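Local coordinates for putative kinase (Chloroflexus aurantiacus, PDB 2RHM), which is of unknown function but, having a P-loop NTPase fold, is probably a kinase that binds a nucleoside triphosphate and transfers its phosphate, at residues B[107-112]-B[179-184]. Residues are numbered along the deposited sequence; the frame is centred on the assembly and turned at random.
Sequences IQIRCV and VQWVRQ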
ATOM      1  N   ILE B 107       9.115  13.400  10.360  1.00 21.66           N
ATOM      2  CA  ILE B 107      10.543  13.619  10.176  1.00 22.89           C
ATOM      3  C   ILE B 107      10.680  13.782   8.667  1.00 24.34           C
ATOM      4  O   ILE B 107      10.179  12.952   7.925  1.00 25.24           O
ATOM      5  CB  ILE B 107      11.378  12.431  10.640  1.00 24.28           C
ATOM      6  CG1 ILE B 107      11.165  12.182  12.146  1.00 29.66           C
ATOM      7  CG2 ILE B 107      12.872  12.701  10.339  1.00 26.50           C
ATOM      8  CD1 ILE B 107      11.798  10.891  12.639  1.00 34.13           C
ATOM      9  N   GLN B 108      11.332  14.841   8.203  1.00 21.16           N
ATOM     10  CA  GLN B 108      11.359  15.134   6.779  1.00 21.08           C
ATOM     11  C   GLN B 108      12.769  15.283   6.230  1.00 21.61           C
ATOM     12  O   GLN B 108      13.632  15.914   6.860  1.00 22.63           O
ATOM     13  CB  GLN B 108      10.532  16.396   6.463  1.00 23.23           C
ATOM     14  CG  GLN B 108      10.324  16.640   4.968  1.00 25.78           C
ATOM     15  CD  GLN B 108       9.331  17.777   4.647  1.00 23.16           C
ATOM     16  OE1 GLN B 108       9.022  18.010   3.478  1.00 24.45           O
ATOM     17  NE2 GLN B 108       8.830  18.469   5.675  1.00 23.58           N
ATOM     18  N   ILE B 109      13.008  14.606   5.116  1.00 23.45           N
ATOM     19  CA  ILE B 109      14.268  14.713   4.367  1.00 22.12           C
ATOM     20  C   ILE B 109      13.958  15.222   2.965  1.00 23.32           C
ATOM     21  O   ILE B 109      13.127  14.647   2.235  1.00 24.83           O
ATOM     22  CB  ILE B 109      15.022  13.382   4.280  1.00 24.27           C
ATOM     23  CG1 ILE B 109      15.269  12.824   5.672  1.00 27.12           C
ATOM     24  CG2 ILE B 109      16.353  13.576   3.553  1.00 24.79           C
ATOM     25  CD1 ILE B 109      15.942  11.533   5.680  1.00 34.88           C
ATOM     26  N   ARG B 110      14.592  16.336   2.615  1.00 22.66           N
ATOM     27  CA  ARG B 110      14.415  16.948   1.319  1.00 22.99           C
ATOM     28  C   ARG B 110      15.695  16.772   0.517  1.00 25.12           C
ATOM     29  O   ARG B 110      16.774  17.126   0.972  1.00 25.78           O
ATOM     30  CB  ARG B 110      14.078  18.432   1.420  1.00 25.38           C
ATOM     31  CG  ARG B 110      14.096  19.076   0.049  1.00 31.51           C
ATOM     32  CD  ARG B 110      13.843  20.536   0.077  1.00 27.78           C
ATOM     33  NE  ARG B 110      14.845  21.277   0.838  1.00 29.72           N
ATOM     34  CZ  ARG B 110      14.976  22.594   0.784  1.00 28.22           C
ATOM     35  NH1 ARG B 110      14.190  23.304  -0.004  1.00 26.06           N
ATOM     36  NH2 ARG B 110      15.907  23.208   1.504  1.00 33.82           N
ATOM     37  N   CYS B 111      15.570  16.189  -0.669  1.00 24.40           N
ATOM     38  CA  CYS B 111      16.711  16.020  -1.543  1.00 25.84           C
ATOM     39  C   CYS B 111      16.741  17.132  -2.559  1.00 24.68           C
ATOM     40  O   CYS B 111      15.700  17.544  -3.036  1.00 24.18           O
ATOM     41  CB  CYS B 111      16.624  14.686  -2.269  1.00 25.68           C
ATOM     42  SG  CYS B 111      16.612  13.297  -1.150  1.00 29.50           S
ATOM     43  N   VAL B 112      17.942  17.604  -2.886  1.00 24.04           N
ATOM     44  CA  VAL B 112      18.122  18.672  -3.850  1.00 24.13           C
ATOM     45  C   VAL B 112      19.374  18.355  -4.684  1.00 24.00           C
ATOM     46  O   VAL B 112      20.194  17.539  -4.289  1.00 23.29           O
ATOM     47  CB  VAL B 112      18.278  20.057  -3.147  1.00 26.97           C
ATOM     48  CG1 VAL B 112      17.028  20.412  -2.315  1.00 23.86           C
ATOM     49  CG2 VAL B 112      19.529  20.095  -2.279  1.00 28.49           C
ATOM     50  N   VAL B 179      20.989   8.021   7.678  1.00 23.85           N
ATOM     51  CA  VAL B 179      20.208   7.067   8.457  1.00 24.86           C
ATOM     52  C   VAL B 179      20.317   7.366   9.956  1.00 26.31           C
ATOM     53  O   VAL B 179      19.304   7.378  10.650  1.00 26.65           O
ATOM     54  CB  VAL B 179      20.636   5.612   8.194  1.00 26.56           C
ATOM     55  CG1 VAL B 179      19.990   4.661   9.217  1.00 29.44           C
ATOM     56  CG2 VAL B 179      20.278   5.199   6.770  1.00 30.81           C
ATOM     57  N   GLN B 180      21.534   7.624  10.446  1.00 23.72           N
ATOM     58  CA  GLN B 180      21.729   7.947  11.877  1.00 24.19           C
ATOM     59  C   GLN B 180      21.002   9.220  12.317  1.00 22.76           C
ATOM     60  O   GLN B 180      20.485   9.281  13.439  1.00 21.74           O
ATOM     61  CB  GLN B 180      23.215   8.051  12.244  1.00 25.95           C
ATOM     62  CG  GLN B 180      23.949   6.730  12.164  1.00 32.51           C
ATOM     63  CD  GLN B 180      23.178   5.615  12.823  1.00 39.08           C
ATOM     64  OE1 GLN B 180      22.745   5.741  13.971  1.00 34.53           O
ATOM     65  NE2 GLN B 180      22.976   4.521  12.090  1.00 45.26           N
ATOM     66  N   TRP B 181      21.004  10.233  11.457  1.00 20.53           N
ATOM     67  CA  TRP B 181      20.241  11.455  11.704  1.00 21.38           C
ATOM     68  C   TRP B 181      18.770  11.137  11.977  1.00 22.56           C
ATOM     69  O   TRP B 181      18.203  11.599  12.973  1.00 24.12           O
ATOM     70  CB  TRP B 181      20.393  12.421  10.535  1.00 22.68           C
ATOM     71  CG  TRP B 181      19.711  13.756  10.774  1.00 24.59           C
ATOM     72  CD1 TRP B 181      20.242  14.863  11.361  1.00 23.35           C
ATOM     73  CD2 TRP B 181      18.368  14.095  10.423  1.00 19.74           C
ATOM     74  NE1 TRP B 181      19.314  15.869  11.386  1.00 23.79           N
ATOM     75  CE2 TRP B 181      18.150  15.426  10.825  1.00 24.84           C
ATOM     76  CE3 TRP B 181      17.325  13.401   9.804  1.00 24.20           C
ATOM     77  CZ2 TRP B 181      16.924  16.076  10.628  1.00 23.27           C
ATOM     78  CZ3 TRP B 181      16.121  14.045   9.607  1.00 24.44           C
ATOM     79  CH2 TRP B 181      15.932  15.368  10.017  1.00 27.95           C
ATOM     80  N   VAL B 182      18.166  10.325  11.110  1.00 23.27           N
ATOM     81  CA  VAL B 182      16.788   9.867  11.318  1.00 24.40           C
ATOM     82  C   VAL B 182      16.660   9.041  12.611  1.00 24.90           C
ATOM     83  O   VAL B 182      15.744   9.263  13.392  1.00 25.13           O
ATOM     84  CB  VAL B 182      16.244   9.035  10.107  1.00 24.74           C
ATOM     85  CG1 VAL B 182      14.834   8.549  10.387  1.00 28.96           C
ATOM     86  CG2 VAL B 182      16.251   9.850   8.845  1.00 26.89           C
ATOM     87  N   ARG B 183      17.579   8.102  12.850  1.00 28.26           N
ATOM     88  CA  ARG B 183      17.513   7.288  14.074  1.00 29.94           C
ATOM     89  C   ARG B 183      17.501   8.146  15.322  1.00 31.77           C
ATOM     90  O   ARG B 183      16.698   7.913  16.222  1.00 33.26           O
ATOM     91  CB  ARG B 183      18.666   6.275  14.156  1.00 31.31           C
ATOM     92  CG  ARG B 183      18.559   5.174  13.152  1.00 37.57           C
ATOM     93  CD  ARG B 183      19.609   4.091  13.360  1.00 44.16           C
ATOM     94  NE  ARG B 183      19.286   3.215  14.486  1.00 47.70           N
ATOM     95  CZ  ARG B 183      19.870   3.238  15.685  1.00 53.05           C
ATOM     96  NH1 ARG B 183      20.838   4.105  15.974  1.00 54.50           N
ATOM     97  NH2 ARG B 183      19.483   2.368  16.618  1.00 55.18           N
ATOM     98  N   GLN B 184      18.384   9.144  15.378  1.00 32.63           N
ATOM     99  CA  GLN B 184      18.448  10.023  16.541  1.00 32.92           C
ATOM    100  C   GLN B 184      17.082  10.649  16.761  1.00 35.85           C
ATOM    101  O   GLN B 184      16.546  10.625  17.873  1.00 34.90           O
ATOM    102  CB  GLN B 184      19.507  11.107  16.367  1.00 32.71           C
TER
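Ile107 and Val182 mark the nearest backbone approach, CA to CA 7.4 Å, where strand 107-112 and helix 179-184 run nearly antiparallel at 160° with their axes 9.9 Å apart. The first three residues of the strand segment meet the helix, Ile107 and Ile109 with side chains on the same face of the sheet and Gln108 with its carbonyl O. Trp181 reaches across with the six-membered half of its indole: CZ3 lies 3.6 Å from Ile107 CG2, the two side chains running past each other in opposite directions. CG anti to the backbone N (chi1 -176°) brings this half of the ring to the start of the strand, where CH2 comes 3.9 Å from Gln108 O, approached obliquely. Ile109 CG1 touches the same CZ3 more loosely, at 4.2 Å. Val182 sits beside the indole, and its CG2 meets Ile109 CD1 at 3.6 Å, the side chains crossing at about a right angle; its CG1 is 4.4 Å from Ile107 CD1. Leu25 of helix 18-29 touches both Ile109 and Val182, while Leu163 of the adjacent strand 162-166 and Pro161 pack on Trp181. No hydrogen bond joins the segments: van der Waals packing holds the C-terminal helix 175-187 against this inner strand of the parallel P-loop NTPase sheet, with Ile107, Ile109 and Val182 buried and the partly exposed indole at the border of the core.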